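Local coordinates for protein hydrogenase (NiFe) small subunit HydA (Allochromatium vinosum, PDB 3MYR) that probably relays electrons from hydrogen oxidation as the small subunit of a heterodimeric [NiFe] hydrogenase, through two [4Fe-4S] clusters and one [3Fe-4S] cluster, at residues A55-L58 / Q59-E63; L29-L32 / I33-I37; H91-Y94 / S95-M98. All blocks are in the same frame, centred on the assembly; numbering follows the deposited sequence.

Contact 1: residues A55-L58 / Q59-E63; sequences AARL and QAMDE
R57 and M61, one helical turn apart, lie side by side and point the same way. The arginine leaves the helix with CG anti to its backbone N (chi1 165°), runs straight on to CD and then bends at chi3 (68°), which swings the guanidinium round beside the methionine. There NH2 comes to 3.5 Å from M61 SD, the sulfur coming in obliquely to the guanidinium. Further back, M61 SD also lies 4.0 Å from R57 CG, so the sulfur follows the arginine chain as well as meeting its end. L58 runs alongside the same methionine more loosely, its CD2 reaching M61 SD at 4.2 Å.

Under these side chains the backbone is regular alpha-helix: M61 N donates to R57 O at 3.0 Å, and D62 N to L58 O at 2.9 Å. On the exposed side, the extended Q59 brings NE2 to the carboxylate of E63, with weak hydrogen bonds to both oxygens.

The charge of R57 is met by two carboxylates, E54 on its own helix and E99 on helix 93-101, the latter tying the two helices together. R57, A60 and M61 pack inward on I7 of strand 5-10, R57 and A60 also reach strand 38-41, and A55 and A56 touch N169 of the large subunit.

Contact 2: residues L29-L32 / I33-I37; sequences LEDL and ILDFI
L29 and I33 cross obliquely one turn apart on helix 29-36, and I33 can be followed outward atom by atom. Its CB sits 3.3 Å from L29 O, the carbonyl that also accepts the I33 backbone N-H. CG1, anti to the carbonyl carbon (chi1 -86°), still skirts that oxygen and comes to 3.8 Å from L29 CD2. The chain then runs out extended to CD1, which closes on L29 CD2 at 3.7 Å and also touches L29 CD1. The isoleucine thus passes from a polar backbone atom at its root to two leucine methyls at its tip.

Toward the C-terminal end of the helix it widens into a pi-type turn. L32 O takes two hydrogen bonds, from F36 N at 2.8 Å and from I37 N at 2.7 Å, and the two donors reach it from opposite faces of the carbonyl plane. L32 and F36 cross at about a right angle, with L32 CD2 against F36 CB. The ring of F36 presents its edge to L32 CA.

D31 and D35 lie side by side where the helix faces the large subunit, their carboxylate planes 26° apart and their OD2 atoms 4.2 Å from each other. Both oxygens form salt bridges with R154 of the large subunit, while E30 pairs with R199 of that subunit. L32 and F36 pack on helix 151-164, and L29 on helix 16-23.

L29, L32 and I37 turn their apolar side chains into the small subunit, whereas E30, D31 and D35, with L34 beside them, meet the large subunit. The guanidinium of R154 probably offsets the repulsion between the two aspartates, which by themselves would be likely to push each other apart.

Contact 3: residues H91-Y94 / S95-M98; sequences HSNY and SILM
With CG anti to the backbone N (chi1 174°), Y94 sends its ring forward, toward the next turn of helix 93-101, and M98, bent at both chi2 and chi3, folds over it. M98 CG lies above one face, 3.7 Å from the ring centroid and 26° off the normal, a CH-pi contact displaced toward the rim near CZ. SD stands farther along, 4.6 Å from the same centroid and oblique to the ring, which makes this a Met-aromatic contact as well. An alanine in place of Y94 would take away the ring and would probably leave the M98 chain without the surface it folds against, free to turn.

At the start of the helix, the hydroxyl of S92 lies between its backbone N and carbonyl carbon (chi1 68°), where OG accepts from S95 N at 3.1 Å. I96 N donates to S92 O, and I96 CG1 packs on H91 CB at 4.0 Å. N93 turns away, its OD1 hydrogen-bonded to S86, while Y94 and L97 pack on strand 69-77 and on L135 of helix 132-135. S92 is a serine N-cap, closing the first turn of a helix that leaves strand 91-92 and packs on the central sheet.

In the fold
All three contacts are local, on three helices of the part that carries [4Fe-4S] cluster 1, and they follow one another along the chain in the order 2, 1, 3. Contacts 1 and 3 touch directly: R57 CZ packs on I96 CG2 at 4.1 Å, and their centres are 15 Å apart. Contact 2 stands apart, its nearest atoms about 11 Å from contact 1 and about 18 Å from contact 3. None of them binds a cluster. The side chain of N93 in contact 3 is about 11 Å from a bound [4Fe-4S] cluster, and that of L29 in contact 2 about 12 Å from the side chain of the cluster ligand C17.

Contact 1: residues A55-L58 / Q59-E63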
loop_
_atom_site.group_PDB
_atom_site.type_symbol
_atom_site.label_atom_id
_atom_site.label_comp_id
_atom_site.label_asym_id
_atom_site.label_seq_id
_atom_site.Cartn_x
_atom_site.Cartn_y
_atom_site.Cartn_z
ATOM N N ALA A 55 -21.083 12.744 5.006
ATOM C CA ALA A 55 -22.541 12.791 4.859
ATOM C C ALA A 55 -23.040 11.446 4.297
ATOM O O ALA A 55 -24.104 11.010 4.660
ATOM C CB ALA A 55 -22.988 14.003 3.961
ATOM N N ALA A 56 -22.251 10.754 3.468
ATOM C CA ALA A 56 -22.745 9.505 2.926
ATOM C C ALA A 56 -22.793 8.443 4.027
ATOM O O ALA A 56 -23.737 7.616 4.065
ATOM C CB ALA A 56 -21.857 9.022 1.726
ATOM N N ARG A 57 -21.793 8.424 4.920
ATOM C CA ARG A 57 -21.846 7.443 6.002
ATOM C C ARG A 57 -23.079 7.738 6.904
ATOM O O ARG A 57 -23.830 6.819 7.264
ATOM C CB ARG A 57 -20.543 7.403 6.825
ATOM C CG ARG A 57 -20.671 6.679 8.131
ATOM C CD ARG A 57 -19.351 6.650 8.928
ATOM N NE ARG A 57 -18.931 7.944 9.435
ATOM C CZ ARG A 57 -19.363 8.481 10.572
ATOM N NH1 ARG A 57 -18.958 9.700 10.895
ATOM N NH2 ARG A 57 -20.215 7.832 11.378
ATOM N N LEU A 58 -23.281 9.007 7.261
ATOM C CA LEU A 58 -24.392 9.363 8.159
ATOM C C LEU A 58 -25.763 9.078 7.524
ATOM O O LEU A 58 -26.694 8.644 8.191
ATOM C CB LEU A 58 -24.291 10.843 8.637
ATOM C CG LEU A 58 -22.974 11.160 9.397
ATOM C CD1 LEU A 58 -22.901 12.693 9.618
ATOM C CD2 LEU A 58 -22.941 10.442 10.734
ATOM N N GLN A 59 -25.887 9.319 6.227
ATOM C CA GLN A 59 -27.153 9.046 5.563
ATOM C C GLN A 59 -27.403 7.515 5.462
ATOM O O GLN A 59 -28.502 7.019 5.688
ATOM C CB GLN A 59 -27.154 9.693 4.191
ATOM C CG GLN A 59 -28.512 9.557 3.440
ATOM C CD GLN A 59 -28.429 9.952 1.955
ATOM O OE1 GLN A 59 -27.456 10.573 1.515
ATOM N NE2 GLN A 59 -29.444 9.570 1.180
ATOM N N ALA A 60 -26.360 6.750 5.198
ATOM C CA ALA A 60 -26.484 5.301 5.324
ATOM C C ALA A 60 -26.953 4.878 6.699
ATOM O O ALA A 60 -27.801 4.018 6.793
ATOM C CB ALA A 60 -25.155 4.569 4.935
ATOM N N MET A 61 -26.380 5.419 7.760
ATOM C CA MET A 61 -26.777 5.016 9.089
ATOM C C MET A 61 -28.259 5.416 9.355
ATOM O O MET A 61 -28.999 4.643 9.953
ATOM C CB MET A 61 -25.887 5.645 10.156
ATOM C CG MET A 61 -24.413 5.084 10.162
ATOM S SD MET A 61 -23.373 6.280 11.013
ATOM C CE MET A 61 -24.229 6.477 12.581
ATOM N N ASP A 62 -28.666 6.592 8.864
ATOM C CA ASP A 62 -30.043 7.103 9.035
ATOM C C ASP A 62 -31.086 6.219 8.301
ATOM O O ASP A 62 -32.067 5.813 8.880
ATOM C CB ASP A 62 -30.103 8.552 8.509
ATOM C CG ASP A 62 -31.471 9.248 8.796
ATOM O OD1 ASP A 62 -31.859 9.285 9.979
ATOM O OD2 ASP A 62 -32.146 9.781 7.854
ATOM N N GLU A 63 -30.825 5.868 7.048
ATOM C CA GLU A 63 -31.805 5.208 6.216
ATOM C C GLU A 63 -31.888 3.710 6.416
ATOM O O GLU A 63 -32.862 3.111 6.029
ATOM C CB GLU A 63 -31.499 5.531 4.758
ATOM C CG GLU A 63 -31.637 7.056 4.582
ATOM C CD GLU A 63 -31.594 7.570 3.151
ATOM O OE1 GLU A 63 -32.043 8.738 2.964
ATOM O OE2 GLU A 63 -31.108 6.862 2.242
#

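Contact 2: residues L29-L32 / I33-I37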
loop_
_atom_site.group_PDB
_atom_site.type_symbol
_atom_site.label_atom_id
_atom_site.label_comp_id
_atom_site.label_asym_id
_atom_site.label_seq_id
_atom_site.Cartn_x
_atom_site.Cartn_y
_atom_site.Cartn_z
ATOM N N LEU A 29 -15.350 -8.065 -5.686
ATOM C CA LEU A 29 -15.787 -6.799 -5.091
ATOM C C LEU A 29 -16.735 -5.999 -6.031
ATOM O O LEU A 29 -17.828 -5.551 -5.656
ATOM C CB LEU A 29 -14.500 -5.986 -4.893
ATOM C CG LEU A 29 -14.572 -4.831 -3.893
ATOM C CD1 LEU A 29 -13.737 -3.613 -4.160
ATOM C CD2 LEU A 29 -15.840 -4.659 -3.066
ATOM N N GLU A 30 -16.391 -5.921 -7.304
ATOM C CA GLU A 30 -17.302 -5.258 -8.231
ATOM C C GLU A 30 -18.681 -5.942 -8.391
ATOM O O GLU A 30 -19.702 -5.238 -8.381
ATOM C CB GLU A 30 -16.660 -4.918 -9.580
ATOM C CG GLU A 30 -16.189 -6.084 -10.483
ATOM C CD GLU A 30 -14.785 -6.687 -10.080
ATOM O OE1 GLU A 30 -14.204 -7.439 -10.899
ATOM O OE2 GLU A 30 -14.279 -6.444 -8.948
ATOM N N ASP A 31 -18.750 -7.273 -8.477
ATOM C CA ASP A 31 -20.043 -7.901 -8.434
ATOM C C ASP A 31 -20.805 -7.676 -7.122
ATOM O O ASP A 31 -22.037 -7.429 -7.134
ATOM C CB ASP A 31 -19.978 -9.385 -8.792
ATOM C CG ASP A 31 -19.576 -9.616 -10.270
ATOM O OD1 ASP A 31 -18.910 -10.641 -10.493
ATOM O OD2 ASP A 31 -19.881 -8.771 -11.182
ATOM N N LEU A 32 -20.078 -7.602 -6.018
ATOM C CA LEU A 32 -20.745 -7.376 -4.731
ATOM C C LEU A 32 -21.362 -5.997 -4.716
ATOM O O LEU A 32 -22.515 -5.844 -4.334
ATOM C CB LEU A 32 -19.783 -7.498 -3.552
ATOM C CG LEU A 32 -19.398 -8.914 -3.117
ATOM C CD1 LEU A 32 -18.236 -8.790 -2.088
ATOM C CD2 LEU A 32 -20.591 -9.617 -2.473
ATOM N N ILE A 33 -20.563 -5.025 -5.109
ATOM C CA ILE A 33 -20.890 -3.624 -5.042
ATOM C C ILE A 33 -22.025 -3.285 -6.000
ATOM O O ILE A 33 -22.906 -2.435 -5.668
ATOM C CB ILE A 33 -19.627 -2.812 -5.410
ATOM C CG1 ILE A 33 -18.765 -2.593 -4.188
ATOM C CG2 ILE A 33 -19.914 -1.522 -6.168
ATOM C CD1 ILE A 33 -17.463 -1.796 -4.662
ATOM N N LEU A 34 -22.044 -3.927 -7.170
ATOM C CA LEU A 34 -23.119 -3.646 -8.134
ATOM C C LEU A 34 -24.397 -4.430 -7.843
ATOM O O LEU A 34 -25.533 -3.898 -8.055
ATOM C CB LEU A 34 -22.668 -3.909 -9.564
ATOM C CG LEU A 34 -21.598 -2.917 -10.065
ATOM C CD1 LEU A 34 -20.988 -3.359 -11.382
ATOM C CD2 LEU A 34 -22.173 -1.470 -10.212
ATOM N N ASP A 35 -24.230 -5.683 -7.394
ATOM C CA ASP A 35 -25.338 -6.645 -7.384
ATOM C C ASP A 35 -25.825 -7.120 -6.034
ATOM O O ASP A 35 -26.976 -7.495 -5.912
ATOM C CB ASP A 35 -25.094 -7.860 -8.309
ATOM C CG ASP A 35 -24.886 -7.448 -9.781
ATOM O OD1 ASP A 35 -25.694 -6.629 -10.286
ATOM O OD2 ASP A 35 -23.852 -7.850 -10.403
ATOM N N PHE A 36 -24.978 -7.083 -5.016
ATOM C CA PHE A 36 -25.283 -7.777 -3.788
ATOM C C PHE A 36 -25.363 -6.851 -2.576
ATOM O O PHE A 36 -26.174 -7.073 -1.697
ATOM C CB PHE A 36 -24.313 -8.977 -3.596
ATOM C CG PHE A 36 -24.489 -10.023 -4.670
ATOM C CD1 PHE A 36 -23.526 -10.203 -5.678
ATOM C CD2 PHE A 36 -25.754 -10.704 -4.803
ATOM C CE1 PHE A 36 -23.777 -11.108 -6.793
ATOM C CE2 PHE A 36 -26.036 -11.636 -5.883
ATOM C CZ PHE A 36 -25.053 -11.827 -6.897
ATOM N N ILE A 37 -24.525 -5.824 -2.509
ATOM C CA ILE A 37 -24.555 -4.927 -1.373
ATOM C C ILE A 37 -24.593 -3.530 -1.868
ATOM O O ILE A 37 -24.418 -3.267 -3.065
ATOM C CB ILE A 37 -23.295 -5.070 -0.422
ATOM C CG1 ILE A 37 -21.987 -4.655 -1.139
ATOM C CG2 ILE A 37 -23.177 -6.464 0.076
ATOM C CD1 ILE A 37 -20.721 -4.922 -0.294
#

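Contact 3: residues H91-Y94 / S95-M98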
loop_
_atom_site.group_PDB
_atom_site.type_symbol
_atom_site.label_atom_id
_atom_site.label_comp_id
_atom_site.label_asym_id
_atom_site.label_seq_id
_atom_site.Cartn_x
_atom_site.Cartn_y
_atom_site.Cartn_z
ATOM N N HIS A 91 -12.816 13.826 14.550
ATOM C CA HIS A 91 -13.333 12.937 15.597
ATOM C C HIS A 91 -12.418 11.721 15.801
ATOM O O HIS A 91 -11.881 11.211 14.833
ATOM C CB HIS A 91 -14.702 12.422 15.197
ATOM C CG HIS A 91 -15.722 13.497 15.067
ATOM N ND1 HIS A 91 -16.542 13.870 16.112
ATOM C CD2 HIS A 91 -16.072 14.275 14.013
ATOM C CE1 HIS A 91 -17.343 14.847 15.712
ATOM N NE2 HIS A 91 -17.088 15.101 14.441
ATOM N N SER A 92 -12.374 11.190 17.027
ATOM C CA SER A 92 -11.531 10.058 17.318
ATOM C C SER A 92 -12.134 8.825 16.723
ATOM O O SER A 92 -13.343 8.721 16.538
ATOM C CB SER A 92 -11.392 9.902 18.848
ATOM O OG SER A 92 -12.660 9.517 19.359
ATOM N N ASN A 93 -11.290 7.842 16.418
ATOM C CA ASN A 93 -11.786 6.577 15.902
ATOM C C ASN A 93 -12.779 5.992 16.902
ATOM O O ASN A 93 -13.776 5.351 16.503
ATOM C CB ASN A 93 -10.642 5.572 15.742
ATOM C CG ASN A 93 -9.780 5.798 14.470
ATOM O OD1 ASN A 93 -8.790 5.075 14.279
ATOM N ND2 ASN A 93 -10.042 6.860 13.714
ATOM N N TYR A 94 -12.478 6.114 18.196
ATOM C CA TYR A 94 -13.336 5.475 19.197
ATOM C C TYR A 94 -14.754 6.028 19.142
ATOM O O TYR A 94 -15.780 5.279 19.120
ATOM C CB TYR A 94 -12.771 5.693 20.600
ATOM C CG TYR A 94 -13.704 5.170 21.666
ATOM C CD1 TYR A 94 -13.864 3.786 21.809
ATOM C CD2 TYR A 94 -14.566 6.032 22.386
ATOM C CE1 TYR A 94 -14.747 3.241 22.735
ATOM C CE2 TYR A 94 -15.475 5.489 23.349
ATOM C CZ TYR A 94 -15.536 4.080 23.514
ATOM O OH TYR A 94 -16.414 3.426 24.387
ATOM N N SER A 95 -14.823 7.349 19.028
ATOM C CA SER A 95 -16.136 8.033 18.890
ATOM C C SER A 95 -16.925 7.552 17.619
ATOM O O SER A 95 -18.144 7.282 17.661
ATOM C CB SER A 95 -15.852 9.524 18.791
ATOM O OG SER A 95 -17.032 10.171 18.698
ATOM N N ILE A 96 -16.210 7.396 16.511
ATOM C CA ILE A 96 -16.822 6.993 15.239
ATOM C C ILE A 96 -17.282 5.524 15.315
ATOM O O ILE A 96 -18.378 5.164 14.901
ATOM C CB ILE A 96 -15.838 7.198 14.056
ATOM C CG1 ILE A 96 -15.484 8.712 13.874
ATOM C CG2 ILE A 96 -16.442 6.564 12.758
ATOM C CD1 ILE A 96 -13.999 8.848 13.238
ATOM N N LEU A 97 -16.434 4.667 15.882
ATOM C CA LEU A 97 -16.788 3.276 16.097
ATOM C C LEU A 97 -18.099 3.163 16.876
ATOM O O LEU A 97 -19.066 2.498 16.390
ATOM C CB LEU A 97 -15.662 2.535 16.836
ATOM C CG LEU A 97 -16.026 1.100 17.296
ATOM C CD1 LEU A 97 -16.006 0.211 16.012
ATOM C CD2 LEU A 97 -14.929 0.561 18.232
ATOM N N MET A 98 -18.168 3.818 18.039
ATOM C CA MET A 98 -19.292 3.595 18.925
ATOM C C MET A 98 -20.530 4.164 18.273
ATOM O O MET A 98 -21.585 3.544 18.321
ATOM C CB MET A 98 -19.077 4.197 20.355
ATOM C CG MET A 98 -17.870 3.517 21.126
ATOM S SD MET A 98 -17.818 1.718 20.958
ATOM C CE MET A 98 -19.209 1.332 22.067
#